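Local coordinates for 2-hydroxy-3-oxopropionate reductase (Polaromonas sp. JS666, PDB 4DLL), which probably catalyses the NAD(P)H-dependent reduction of 2-hydroxy-3-oxopropionate (tartronate semialdehyde) to glycerate, as a member of the beta-hydroxyacid dehydrogenase family, at residues A[206-211]-A[284-289]; A[254-259]-A[305-310]; A[55-60]-A[73-78]; A[48-53]-A[177-182]; A[146-151]-A[164-169]. All blocks are in the same frame, centred on the assembly; numbering follows the deposited sequence.

Contact 1 of 5, residues A[206-211]-A[284-289]; sequences VGITIG and PITGLF
In the all-helical C-terminal domain of this beta-hydroxyacid dehydrogenase, Ile208 of the long helix 194-222 packs against Phe289 of helix 284-301. The two short segments cross at 66°, their axes 10.1 Å apart, and no hydrogen bond joins them; the contact is buried and held mainly by apolar groups. Phe289 reaches over to helix 194-222 and lays one face of its ring on Ile208. Ile208 CA stands 3.8 Å from the ring centroid and 14° off the normal, a CH-pi contact made by the backbone itself, and CG1 of the same residue covers the same face. The two branches of Ile208 have separate tasks. CG2, anti to the backbone N (chi1 -61° for CG1), lies 3.6 Å from Phe289 CE1, whereas CG1 runs on to carry CD1 past the ring. CD1 thereby meets Ile285 CG2 at 3.4 Å, tighter than usual van der Waals contact, the two isoleucines crossing at about a right angle. Ile208 of the second subunit packs on Ile208, and Ile285 of the second subunit on Phe289, so this core continues into the dimer interface. Thr286 OG1, near the end of Ile208, is hydrogen-bonded to Glu215 of the second subunit. Gly207 O lies obliquely to the Phe289 ring, 3.5 Å from CD2, and accepts a hydrogen bond from Tyr293 OH. One turn on, Gly211 makes room for the ring: its CA sits at the ring edge, 3.8 Å from Phe289 CE2, where a CB would collide with that carbon.

Contact 2 of 5, residues A[254-259]-A[305-310]; sequences RDFAPR and DQSGLF
Asp305 pins the loop 254-259 with both its backbone and its carboxylate. Its N donates to Phe256 O at 2.9 Å, nearly straight at 169°. With CG anti to the backbone N (chi1 -166°), OD1 comes to Arg259 N, which binds it at 2.8 Å from the anti side, and Ala260 N binds the same oxygen. OD2 takes Ser307 OG on its anti lone pair and forms a salt bridge with Arg250. An alanine at this position is likely to leave Arg259 N and Ser307 OG without their acceptor and the Arg250 charge without its mate. Ser307 O lies 3.8 Å from Phe256 CE1, and Gly308 CA is over one face of the Phe256 ring. Phe310 completes the row: its CD1 touches Phe256 CZ at 3.4 Å, the rings inclined by 40°, and its CZ stands 3.5 Å above the centre of the Arg254 guanidinium. The guanidinium and the Phe310 ring are steeply inclined to each other. The loop thus closes over the start of helix 309-315, while Phe310 also packs on Ala214 and Leu218 of helix 194-222, Met227 of helix 227-234 and Met251 of helix 247-252.

Contact 3 of 5, residues A[55-60]-A[73-78]; sequences YALQVW and LGATIH
His78 meets strand 56-60 with the edge of its imidazole, where Gln58 OE1 and Val59 O both lie near the ring plane. NE2 donates to Gln58 OE1 at 3.0 Å in an almost straight bond (174°), which uses a lone pair in the plane of the amide; the amide and ring planes themselves stand 65° apart. The Trp60 indole is likewise met at an edge, its CD1 lying 3.4 Å from His78 O, while NE1 makes a weak bond to Glu79 O. The side chains of Trp60 and His78 also touch Ala84 of helix 81-85. Gln58 reaches His78 because its chain folds at chi2 (-59°), which brings OE1 across to the neighbouring strand and as near as 2.9 Å to Thr76 CB, a short contact. Beneath these groups the strands run parallel, with Gln58 opposite Thr76 and Val59 opposite Ile77. Thr76 N binds Leu57 O, Val59 N binds Thr76 O at 2.9 Å, and His78 N binds Val59 O. On the other face, Val59 CB lies 3.7 Å from Ile77 CD1, and Ala75 CB is 3.8 Å from both Leu57 CD2 and Val59 CG2. The segments close a beta-alpha-beta unit of the Rossmann-type domain: helix 64-71 is followed by a Schellman turn at Gly74, and the chain returns as strand 76-78, outermost on this side of the sheet. Chemically the two faces differ: the side-chain contacts around Val59 are apolar, whereas a side-chain bond runs diagonally from Gln58 to His78, two residues beyond its backbone partner Thr76, and fixes the imidazole's rotation, consistent with a hydrogen on NE2.

Contact 4 of 5, residues A[48-53]-A[177-182]; sequences RRLCEA and LPLLKV
Arg49 and Val182 bring two helices together, their CA atoms 6.7 Å apart, the nearest across the segments. Helices 48-52 and 177-182 cross at 122° between their N-to-C directions with axes 10.2 Å apart; the second is kinked around Pro178, and the first unwinds at Ala53, whose N keeps two weak bonds to the turn before. Val182 carries most of the contact. Its CG1 sits 3.6 Å from Arg49 O and 3.8 Å from Arg49 CB, while CG2 points at Ala53 CB. Deeper in, Leu50 CD1 presses on Leu179 CD1 at 3.3 Å, closer than normal carbon contact, the two side chains crossing at about a right angle. Arg49 ties the outer side: a bend at chi3 (94°) turns the guanidinium so that Val182 O lies at its edge, and NH1 makes a weak, bent bond to it (2.7 Å). NE has a second weak bond, to Glu158 O. A leucine in place of Arg49 would probably leave Val182 O and Glu158 O without these donors, and this side without its polar tie. Underneath, Leu50 and Leu179 both rest on Ile34 of strand 33-37. Helices packed on a face of a central, largely parallel sheet are characteristic of the Rossmann-type fold; helix 43-52 is its first, following strand 33-37 and a glycine-rich turn that fits the GxGxxG dinucleotide-binding pattern.

Contact 5 of 5, residues A[146-151]-A[164-169]; sequences LDTPVS and IMAGGK
Backbone bonds tie Asp147 to Gly167 and Pro149 to Met165 across two antiparallel strands. Asp147 and Gly167 form a hydrogen-bonded pair, Asp147 N to Gly167 O at 3.0 Å and Gly167 N to Asp147 O at 2.7 Å; Met165 N meets Pro149 O at 2.8 Å. Pro149 has no N-H to return, and its CD lies 3.0 Å from Met165 O instead. CA-H...O contacts, such as Ala166 CA to Asp147 O, fill in between. Among apolar groups, Val150 CG1 and Ile164 CG1 lie alongside at 3.6 Å, pointing the same way, and Thr148 CG2 meets Ala166 CB. The selenomethionine at Met165 bends at chi2 and chi3, bringing CE within 3.1 Å of Pro149 O. The polar end of Asp147 serves the next element: with CG between the backbone N and carbonyl carbon (chi1 48°), OD1 passes 3.1 Å from Gly167 CA, where a side chain would collide, and binds Gly193 N, while OD2 accepts from Gln196 N at the start of helix 194-222. Ser151 OG is hydrogen-bonded to Phe238 N of the second subunit. Strand 162-167 runs against strand 144-151 and begins the reversed edge of the mixed Rossmann-type sheet, which strand 184-190 continues.

Overall arrangement
Contacts 3, 4 and 5 belong to the nucleotide-binding domain, contacts 1 and 2 to the helical C-terminal domain. Contacts 3 and 5 lie on one sheet, their centres 23 Å apart, and contact 4 packs over it: Leu180 O touches Ile164 CD1 of contact 5, and Tyr55 of contact 3 reaches Leu179. In the other domain, Leu309 CD2 of contact 2 lies 3.6 Å from Gly211 CA of contact 1. Contacts 1 and 5 come within about 5 Å at their nearest atoms, and both touch the second subunit. Trp60 of contact 3 lies near the glycine-rich turn of the presumed cofactor site, its side chain about 6 Å from a bound sulfate.

Contact 1 of 5, residues A[206-211]-A[284-289]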
# COMPACT_ATOMS: atom_id res chain seq x y z
N VAL A 206 7.41 -0.68 1.48
CA VAL A 206 6.95 -1.81 2.28
C VAL A 206 7.06 -1.47 3.79
O VAL A 206 6.13 -1.72 4.56
CB VAL A 206 7.69 -3.19 1.88
CG1 VAL A 206 7.42 -4.35 2.90
CG2 VAL A 206 7.35 -3.63 0.50
N GLY A 207 8.21 -0.93 4.21
CA GLY A 207 8.47 -0.61 5.61
C GLY A 207 7.49 0.40 6.18
O GLY A 207 7.05 0.25 7.31
N ILE A 208 7.12 1.41 5.42
CA ILE A 208 6.12 2.36 5.90
C ILE A 208 4.67 1.79 5.89
O ILE A 208 3.91 2.04 6.82
CB ILE A 208 6.22 3.67 5.07
CG1 ILE A 208 7.62 4.33 5.23
CG2 ILE A 208 5.20 4.64 5.48
CD1 ILE A 208 8.00 5.28 4.03
N THR A 209 4.30 1.03 4.85
CA THR A 209 2.95 0.52 4.70
C THR A 209 2.63 -0.48 5.80
O THR A 209 1.55 -0.48 6.36
CB THR A 209 2.72 -0.10 3.34
OG1 THR A 209 3.05 0.87 2.34
CG2 THR A 209 1.23 -0.45 3.22
N ILE A 210 3.61 -1.27 6.15
CA ILE A 210 3.53 -2.11 7.32
C ILE A 210 3.07 -1.33 8.56
O ILE A 210 2.11 -1.74 9.22
CB ILE A 210 4.89 -2.81 7.54
CG1 ILE A 210 4.98 -4.01 6.62
CG2 ILE A 210 5.03 -3.39 8.93
CD1 ILE A 210 6.47 -4.61 6.57
N GLY A 211 3.73 -0.23 8.87
CA GLY A 211 3.36 0.61 10.02
C GLY A 211 2.02 1.31 9.85
O GLY A 211 1.22 1.38 10.79
N PRO A 284 11.93 12.45 5.58
CA PRO A 284 11.43 12.43 6.99
C PRO A 284 10.60 11.19 7.31
O PRO A 284 10.78 10.60 8.41
CB PRO A 284 10.56 13.68 7.08
CG PRO A 284 10.13 13.90 5.56
CD PRO A 284 11.30 13.49 4.75
N ILE A 285 9.75 10.76 6.38
CA ILE A 285 8.91 9.55 6.61
C ILE A 285 9.74 8.29 6.95
O ILE A 285 9.54 7.63 8.01
CB ILE A 285 7.94 9.33 5.45
CG1 ILE A 285 7.13 10.60 5.28
CG2 ILE A 285 7.06 8.13 5.71
CD1 ILE A 285 6.43 10.73 3.93
N THR A 286 10.74 8.03 6.10
CA THR A 286 11.69 6.97 6.33
C THR A 286 12.53 7.22 7.59
O THR A 286 12.84 6.28 8.32
CB THR A 286 12.55 6.79 5.10
OG1 THR A 286 11.74 6.30 4.05
CG2 THR A 286 13.65 5.76 5.33
N GLY A 287 12.88 8.49 7.86
CA GLY A 287 13.54 8.86 9.15
C GLY A 287 12.72 8.42 10.36
O GLY A 287 13.23 7.78 11.28
N LEU A 288 11.42 8.71 10.35
CA LEU A 288 10.54 8.25 11.43
C LEU A 288 10.53 6.74 11.48
O LEU A 288 10.67 6.14 12.57
CB LEU A 288 9.11 8.77 11.27
CG LEU A 288 8.00 8.15 12.12
CD1 LEU A 288 8.29 8.39 13.61
CD2 LEU A 288 6.64 8.70 11.75
N PHE A 289 10.39 6.10 10.32
CA PHE A 289 10.38 4.60 10.31
C PHE A 289 11.68 3.88 10.69
O PHE A 289 11.62 2.84 11.32
CB PHE A 289 9.77 4.04 9.03
CG PHE A 289 8.31 4.07 9.06
CD1 PHE A 289 7.63 5.26 8.78
CD2 PHE A 289 7.60 2.97 9.50
CE1 PHE A 289 6.31 5.35 8.84
CE2 PHE A 289 6.27 3.05 9.56
CZ PHE A 289 5.59 4.24 9.21

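Contact 2 of 5, residues A[254-259]-A[305-310]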
# COMPACT_ATOMS: atom_id res chain seq x y z
N ARG A 254 -1.98 -12.74 14.98
CA ARG A 254 -0.69 -12.57 15.68
C ARG A 254 0.47 -13.53 15.25
O ARG A 254 1.26 -13.98 16.10
CB ARG A 254 -0.89 -12.62 17.19
CG ARG A 254 -1.87 -11.64 17.73
CD ARG A 254 -1.41 -10.27 17.42
NE ARG A 254 -2.10 -9.24 18.20
CZ ARG A 254 -3.31 -8.78 17.95
NH1 ARG A 254 -4.04 -9.25 16.94
NH2 ARG A 254 -3.79 -7.81 18.73
N ASP A 255 0.59 -13.79 13.95
CA ASP A 255 1.60 -14.72 13.44
C ASP A 255 2.88 -13.98 13.00
O ASP A 255 3.02 -13.58 11.83
CB ASP A 255 1.01 -15.47 12.25
CG ASP A 255 1.96 -16.47 11.67
OD1 ASP A 255 2.99 -16.80 12.33
OD2 ASP A 255 1.69 -16.91 10.52
N PHE A 256 3.80 -13.78 13.92
CA PHE A 256 4.96 -12.99 13.62
C PHE A 256 6.22 -13.83 13.38
O PHE A 256 7.34 -13.32 13.48
CB PHE A 256 5.11 -11.84 14.65
CG PHE A 256 3.89 -10.90 14.68
CD1 PHE A 256 3.36 -10.35 13.49
CD2 PHE A 256 3.25 -10.59 15.89
CE1 PHE A 256 2.21 -9.51 13.51
CE2 PHE A 256 2.09 -9.75 15.93
CZ PHE A 256 1.57 -9.21 14.73
N ALA A 257 6.06 -15.10 13.06
CA ALA A 257 7.21 -15.94 12.69
C ALA A 257 7.91 -15.35 11.47
O ALA A 257 7.26 -14.96 10.51
CB ALA A 257 6.81 -17.39 12.46
N PRO A 258 9.26 -15.26 11.52
CA PRO A 258 10.03 -14.50 10.51
C PRO A 258 10.04 -15.11 9.12
O PRO A 258 10.36 -16.28 8.97
CB PRO A 258 11.44 -14.47 11.11
CG PRO A 258 11.49 -15.69 12.01
CD PRO A 258 10.13 -15.75 12.62
N ARG A 259 9.68 -14.35 8.09
CA ARG A 259 10.00 -14.79 6.72
C ARG A 259 11.15 -13.92 6.17
O ARG A 259 12.18 -14.43 5.66
CB ARG A 259 8.80 -14.83 5.78
CG ARG A 259 7.42 -14.76 6.42
CD ARG A 259 6.91 -15.99 7.13
NE ARG A 259 6.11 -15.56 8.29
CZ ARG A 259 4.87 -15.95 8.58
NH1 ARG A 259 4.20 -16.79 7.79
NH2 ARG A 259 4.28 -15.45 9.66
N ASP A 305 9.19 -11.52 12.11
CA ASP A 305 8.94 -11.03 10.75
C ASP A 305 8.85 -9.51 10.75
O ASP A 305 8.59 -8.88 11.79
CB ASP A 305 7.60 -11.60 10.24
CG ASP A 305 7.42 -11.42 8.72
OD1 ASP A 305 8.32 -11.88 7.99
OD2 ASP A 305 6.40 -10.81 8.27
N GLN A 306 9.06 -8.94 9.56
CA GLN A 306 8.87 -7.49 9.33
C GLN A 306 7.50 -6.91 9.82
O GLN A 306 7.44 -5.77 10.30
CB GLN A 306 9.22 -7.12 7.87
CG GLN A 306 8.42 -7.88 6.84
CD GLN A 306 8.96 -7.78 5.40
OE1 GLN A 306 8.66 -8.63 4.54
NE2 GLN A 306 9.76 -6.73 5.12
N SER A 307 6.43 -7.70 9.77
CA SER A 307 5.12 -7.25 10.25
C SER A 307 5.11 -7.10 11.75
O SER A 307 4.20 -6.49 12.31
CB SER A 307 3.98 -8.17 9.78
OG SER A 307 4.37 -9.52 9.84
N GLY A 308 6.16 -7.63 12.39
CA GLY A 308 6.33 -7.61 13.82
C GLY A 308 6.41 -6.21 14.36
O GLY A 308 6.52 -6.01 15.57
N LEU A 309 6.30 -5.21 13.47
CA LEU A 309 6.32 -3.80 13.88
C LEU A 309 5.05 -3.41 14.60
O LEU A 309 5.05 -2.51 15.45
CB LEU A 309 6.60 -2.87 12.68
CG LEU A 309 6.51 -1.38 12.89
CD1 LEU A 309 7.75 -0.91 13.68
CD2 LEU A 309 6.37 -0.60 11.58
N PHE A 310 3.97 -4.06 14.21
CA PHE A 310 2.74 -4.14 14.98
C PHE A 310 3.03 -4.27 16.49
O PHE A 310 2.46 -3.53 17.30
CB PHE A 310 2.04 -5.39 14.52
CG PHE A 310 0.68 -5.60 15.09
CD1 PHE A 310 0.51 -6.36 16.25
CD2 PHE A 310 -0.44 -5.13 14.41
CE1 PHE A 310 -0.76 -6.61 16.77
CE2 PHE A 310 -1.72 -5.35 14.92
CZ PHE A 310 -1.88 -6.10 16.12

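Contact 3 of 5, residues A[55-60]-A[73-78]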
# COMPACT_ATOMS: atom_id res chain seq x y z
N TYR A 55 18.52 -25.20 -17.72
CA TYR A 55 19.80 -24.58 -17.48
C TYR A 55 20.60 -25.50 -16.64
O TYR A 55 20.07 -26.19 -15.78
CB TYR A 55 19.63 -23.26 -16.70
CG TYR A 55 19.17 -22.10 -17.54
CD1 TYR A 55 17.81 -21.76 -17.62
CD2 TYR A 55 20.09 -21.33 -18.26
CE1 TYR A 55 17.39 -20.70 -18.38
CE2 TYR A 55 19.68 -20.27 -19.01
CZ TYR A 55 18.33 -19.94 -19.06
OH TYR A 55 17.94 -18.87 -19.82
N ALA A 56 21.91 -25.51 -16.83
CA ALA A 56 22.73 -26.32 -15.96
C ALA A 56 23.22 -25.47 -14.77
O ALA A 56 23.55 -24.29 -14.92
CB ALA A 56 23.90 -26.96 -16.74
N LEU A 57 23.25 -26.05 -13.59
CA LEU A 57 23.41 -25.22 -12.43
C LEU A 57 24.55 -25.66 -11.54
O LEU A 57 24.59 -26.83 -11.15
CB LEU A 57 22.10 -25.23 -11.64
CG LEU A 57 22.05 -24.31 -10.41
CD1 LEU A 57 22.13 -22.83 -10.84
CD2 LEU A 57 20.79 -24.64 -9.56
N GLN A 58 25.46 -24.72 -11.24
CA GLN A 58 26.50 -24.92 -10.22
C GLN A 58 26.18 -24.03 -9.05
O GLN A 58 25.63 -22.95 -9.23
CB GLN A 58 27.90 -24.53 -10.73
CG GLN A 58 28.29 -24.92 -12.17
CD GLN A 58 28.23 -26.44 -12.43
OE1 GLN A 58 28.69 -27.26 -11.60
NE2 GLN A 58 27.67 -26.81 -13.57
N VAL A 59 26.55 -24.47 -7.86
CA VAL A 59 26.22 -23.77 -6.65
C VAL A 59 27.44 -23.75 -5.72
O VAL A 59 28.13 -24.72 -5.63
CB VAL A 59 25.06 -24.51 -5.89
CG1 VAL A 59 24.74 -23.77 -4.57
CG2 VAL A 59 23.81 -24.62 -6.73
N TRP A 60 27.69 -22.64 -5.04
CA TRP A 60 28.53 -22.63 -3.86
C TRP A 60 27.65 -22.06 -2.75
O TRP A 60 26.95 -21.09 -2.96
CB TRP A 60 29.77 -21.75 -4.09
CG TRP A 60 30.51 -21.51 -2.84
CD1 TRP A 60 31.42 -22.35 -2.23
CD2 TRP A 60 30.37 -20.37 -1.98
NE1 TRP A 60 31.84 -21.80 -1.04
CE2 TRP A 60 31.23 -20.58 -0.86
CE3 TRP A 60 29.60 -19.20 -2.03
CZ2 TRP A 60 31.36 -19.65 0.18
CZ3 TRP A 60 29.74 -18.26 -1.01
CH2 TRP A 60 30.61 -18.50 0.10
N LEU A 73 18.17 -31.65 -7.22
CA LEU A 73 17.57 -31.12 -8.44
C LEU A 73 18.51 -31.23 -9.63
O LEU A 73 18.10 -30.99 -10.76
CB LEU A 73 17.11 -29.67 -8.26
CG LEU A 73 15.99 -29.38 -7.25
CD1 LEU A 73 16.14 -27.97 -6.66
CD2 LEU A 73 14.61 -29.54 -7.89
N GLY A 74 19.76 -31.62 -9.39
CA GLY A 74 20.74 -31.75 -10.49
C GLY A 74 21.95 -30.84 -10.38
O GLY A 74 22.95 -31.04 -11.06
N ALA A 75 21.87 -29.85 -9.50
CA ALA A 75 22.94 -28.88 -9.31
C ALA A 75 24.26 -29.52 -8.83
O ALA A 75 24.22 -30.45 -8.04
CB ALA A 75 22.48 -27.80 -8.33
N THR A 76 25.40 -29.00 -9.29
CA THR A 76 26.68 -29.44 -8.79
C THR A 76 27.16 -28.47 -7.70
O THR A 76 27.30 -27.26 -7.94
CB THR A 76 27.77 -29.48 -9.92
OG1 THR A 76 27.28 -30.18 -11.06
CG2 THR A 76 29.09 -30.16 -9.41
N ILE A 77 27.45 -29.00 -6.52
CA ILE A 77 27.90 -28.16 -5.43
C ILE A 77 29.43 -28.12 -5.38
O ILE A 77 30.07 -29.13 -5.59
CB ILE A 77 27.29 -28.62 -4.12
CG1 ILE A 77 25.82 -29.06 -4.31
CG2 ILE A 77 27.44 -27.59 -3.02
CD1 ILE A 77 24.81 -28.04 -4.79
N HIS A 78 30.02 -26.96 -5.13
CA HIS A 78 31.48 -26.84 -4.99
C HIS A 78 31.84 -26.35 -3.59
O HIS A 78 31.08 -25.61 -2.97
CB HIS A 78 32.05 -25.95 -6.08
CG HIS A 78 31.66 -26.38 -7.45
ND1 HIS A 78 32.54 -27.00 -8.31
CD2 HIS A 78 30.46 -26.36 -8.09
CE1 HIS A 78 31.92 -27.30 -9.44
NE2 HIS A 78 30.65 -26.93 -9.33

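Contact 4 of 5, residues A[48-53]-A[177-182]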
# COMPACT_ATOMS: atom_id res chain seq x y z
N ARG A 48 14.98 -24.50 -8.98
CA ARG A 48 14.17 -25.56 -9.50
C ARG A 48 13.51 -25.08 -10.83
O ARG A 48 13.46 -25.83 -11.81
CB ARG A 48 13.20 -26.00 -8.40
CG ARG A 48 12.01 -26.89 -8.78
CD ARG A 48 10.76 -26.35 -8.04
NE ARG A 48 9.64 -27.30 -8.05
N ARG A 49 13.08 -23.82 -10.89
CA ARG A 49 12.55 -23.33 -12.16
C ARG A 49 13.68 -23.25 -13.17
O ARG A 49 13.47 -23.40 -14.37
CB ARG A 49 11.86 -21.99 -12.01
CG ARG A 49 10.83 -21.95 -10.90
CD ARG A 49 9.95 -20.75 -11.03
NE ARG A 49 8.74 -21.09 -11.77
CZ ARG A 49 8.47 -20.74 -13.03
NH1 ARG A 49 9.33 -20.02 -13.75
NH2 ARG A 49 7.31 -21.11 -13.59
N LEU A 50 14.88 -23.03 -12.65
CA LEU A 50 16.05 -22.90 -13.47
C LEU A 50 16.40 -24.22 -14.16
O LEU A 50 16.55 -24.29 -15.38
CB LEU A 50 17.22 -22.42 -12.62
CG LEU A 50 18.21 -21.61 -13.41
CD1 LEU A 50 17.43 -20.47 -14.02
CD2 LEU A 50 19.26 -21.10 -12.47
N CYS A 51 16.54 -25.27 -13.36
CA CYS A 51 16.72 -26.63 -13.89
C CYS A 51 15.54 -27.00 -14.79
O CYS A 51 15.75 -27.44 -15.89
CB CYS A 51 16.94 -27.62 -12.76
SG CYS A 51 18.17 -27.01 -11.59
N GLU A 52 14.32 -26.76 -14.33
CA GLU A 52 13.12 -26.98 -15.18
C GLU A 52 13.14 -26.24 -16.51
O GLU A 52 12.47 -26.67 -17.45
CB GLU A 52 11.83 -26.64 -14.46
CG GLU A 52 11.42 -27.64 -13.41
CD GLU A 52 10.29 -27.11 -12.60
OE1 GLU A 52 9.13 -27.15 -13.06
OE2 GLU A 52 10.55 -26.62 -11.48
N ALA A 53 13.87 -25.13 -16.63
CA ALA A 53 14.02 -24.47 -17.93
C ALA A 53 15.20 -25.05 -18.71
O ALA A 53 15.49 -24.63 -19.84
CB ALA A 53 14.17 -22.97 -17.76
N LEU A 177 18.07 -11.25 -20.04
CA LEU A 177 16.65 -11.23 -19.88
C LEU A 177 16.06 -12.64 -19.88
O LEU A 177 15.18 -12.93 -19.05
CB LEU A 177 15.96 -10.27 -20.90
CG LEU A 177 14.45 -9.97 -20.75
CD1 LEU A 177 14.09 -9.52 -19.35
CD2 LEU A 177 13.88 -8.92 -21.77
N PRO A 178 16.56 -13.55 -20.79
CA PRO A 178 16.00 -14.90 -20.78
C PRO A 178 16.17 -15.57 -19.40
O PRO A 178 15.26 -16.27 -18.93
CB PRO A 178 16.82 -15.65 -21.87
CG PRO A 178 17.15 -14.58 -22.85
CD PRO A 178 17.49 -13.36 -21.92
N LEU A 179 17.32 -15.37 -18.74
CA LEU A 179 17.45 -15.98 -17.39
C LEU A 179 16.48 -15.30 -16.45
O LEU A 179 15.79 -15.98 -15.65
CB LEU A 179 18.85 -15.87 -16.84
CG LEU A 179 18.82 -16.48 -15.43
CD1 LEU A 179 18.83 -17.98 -15.59
CD2 LEU A 179 19.95 -15.99 -14.58
N LEU A 180 16.35 -13.97 -16.61
CA LEU A 180 15.49 -13.21 -15.77
C LEU A 180 14.03 -13.62 -15.86
O LEU A 180 13.42 -13.81 -14.83
CB LEU A 180 15.67 -11.71 -15.97
CG LEU A 180 17.04 -11.24 -15.45
CD1 LEU A 180 17.22 -9.78 -15.62
CD2 LEU A 180 17.35 -11.68 -14.08
N LYS A 181 13.51 -13.80 -17.09
CA LYS A 181 12.12 -14.25 -17.33
C LYS A 181 11.73 -15.52 -16.60
O LYS A 181 10.55 -15.74 -16.28
CB LYS A 181 11.83 -14.48 -18.81
CG LYS A 181 12.37 -13.48 -19.71
CD LYS A 181 11.38 -12.44 -20.09
CE LYS A 181 11.60 -12.00 -21.55
NZ LYS A 181 10.54 -11.02 -22.03
N VAL A 182 12.68 -16.41 -16.36
CA VAL A 182 12.42 -17.62 -15.61
C VAL A 182 11.93 -17.25 -14.19
O VAL A 182 11.12 -17.98 -13.59
CB VAL A 182 13.70 -18.53 -15.54
CG1 VAL A 182 13.47 -19.78 -14.71
CG2 VAL A 182 14.13 -18.95 -16.92

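Contact 5 of 5, residues A[146-151]-A[164-169]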
# COMPACT_ATOMS: atom_id res chain seq x y z
N LEU A 146 25.14 -6.57 -13.59
CA LEU A 146 23.86 -5.89 -13.43
C LEU A 146 23.50 -6.05 -12.00
O LEU A 146 23.93 -7.02 -11.38
CB LEU A 146 22.76 -6.60 -14.19
CG LEU A 146 22.74 -6.35 -15.64
CD1 LEU A 146 23.78 -7.25 -16.10
CD2 LEU A 146 21.38 -6.88 -16.01
N ASP A 147 22.64 -5.17 -11.50
CA ASP A 147 22.21 -5.30 -10.13
C ASP A 147 20.73 -5.53 -10.30
O ASP A 147 20.05 -4.69 -10.91
CB ASP A 147 22.58 -4.07 -9.22
CG ASP A 147 22.22 -2.72 -9.84
OD1 ASP A 147 22.77 -2.35 -10.91
OD2 ASP A 147 21.40 -2.01 -9.23
N THR A 148 20.29 -6.71 -9.86
CA THR A 148 18.97 -7.21 -10.18
C THR A 148 18.22 -7.73 -8.95
O THR A 148 17.88 -8.94 -8.86
CB THR A 148 19.00 -8.27 -11.35
OG1 THR A 148 19.54 -9.51 -10.90
CG2 THR A 148 19.85 -7.77 -12.52
N PRO A 149 17.96 -6.84 -7.96
CA PRO A 149 17.08 -7.24 -6.82
C PRO A 149 15.66 -7.53 -7.18
O PRO A 149 15.16 -7.07 -8.25
CB PRO A 149 17.12 -6.03 -5.90
CG PRO A 149 17.51 -4.92 -6.78
CD PRO A 149 18.44 -5.47 -7.81
N VAL A 150 15.02 -8.29 -6.30
CA VAL A 150 13.65 -8.79 -6.50
C VAL A 150 12.69 -8.34 -5.40
O VAL A 150 13.11 -8.02 -4.27
CB VAL A 150 13.60 -10.33 -6.68
CG1 VAL A 150 14.67 -10.78 -7.74
CG2 VAL A 150 13.79 -11.08 -5.33
N SER A 151 11.43 -8.21 -5.75
CA SER A 151 10.38 -8.21 -4.74
C SER A 151 9.38 -9.34 -5.07
O SER A 151 9.30 -9.80 -6.23
CB SER A 151 9.71 -6.83 -4.65
OG SER A 151 8.75 -6.78 -3.58
N ILE A 164 11.56 -7.99 -10.72
CA ILE A 164 13.02 -7.82 -10.72
C ILE A 164 13.38 -6.43 -11.25
O ILE A 164 12.92 -5.99 -12.33
CB ILE A 164 13.74 -8.91 -11.58
CG1 ILE A 164 13.40 -10.30 -11.11
CG2 ILE A 164 15.26 -8.73 -11.61
CD1 ILE A 164 13.28 -11.32 -12.29
N MSE A 165 14.19 -5.74 -10.47
CA MSE A 165 14.52 -4.38 -10.75
C MSE A 165 16.00 -4.31 -11.04
O MSE A 165 16.85 -4.44 -10.09
CB MSE A 165 14.25 -3.50 -9.51
CG MSE A 165 12.79 -3.37 -9.04
SE MSE A 165 12.91 -3.44 -7.00
CE MSE A 165 12.96 -5.32 -6.98
N ALA A 166 16.31 -4.03 -12.30
CA ALA A 166 17.67 -4.14 -12.87
C ALA A 166 18.42 -2.83 -13.10
O ALA A 166 17.83 -1.84 -13.58
CB ALA A 166 17.63 -5.00 -14.20
N GLY A 167 19.70 -2.79 -12.74
CA GLY A 167 20.57 -1.61 -13.00
C GLY A 167 21.68 -2.11 -13.91
O GLY A 167 22.19 -3.20 -13.67
N GLY A 168 22.02 -1.36 -14.99
CA GLY A 168 23.22 -1.65 -15.80
C GLY A 168 23.04 -1.24 -17.25
O GLY A 168 22.17 -0.42 -17.56
N LYS A 169 23.80 -1.87 -18.15
CA LYS A 169 23.82 -1.44 -19.55
C LYS A 169 22.72 -2.18 -20.35
O LYS A 169 22.43 -3.30 -20.03
CB LYS A 169 25.26 -1.56 -20.15
CG LYS A 169 26.36 -0.81 -19.28
CD LYS A 169 26.07 0.79 -19.13
CE LYS A 169 26.57 1.50 -17.82
NZ LYS A 169 25.59 1.43 -16.61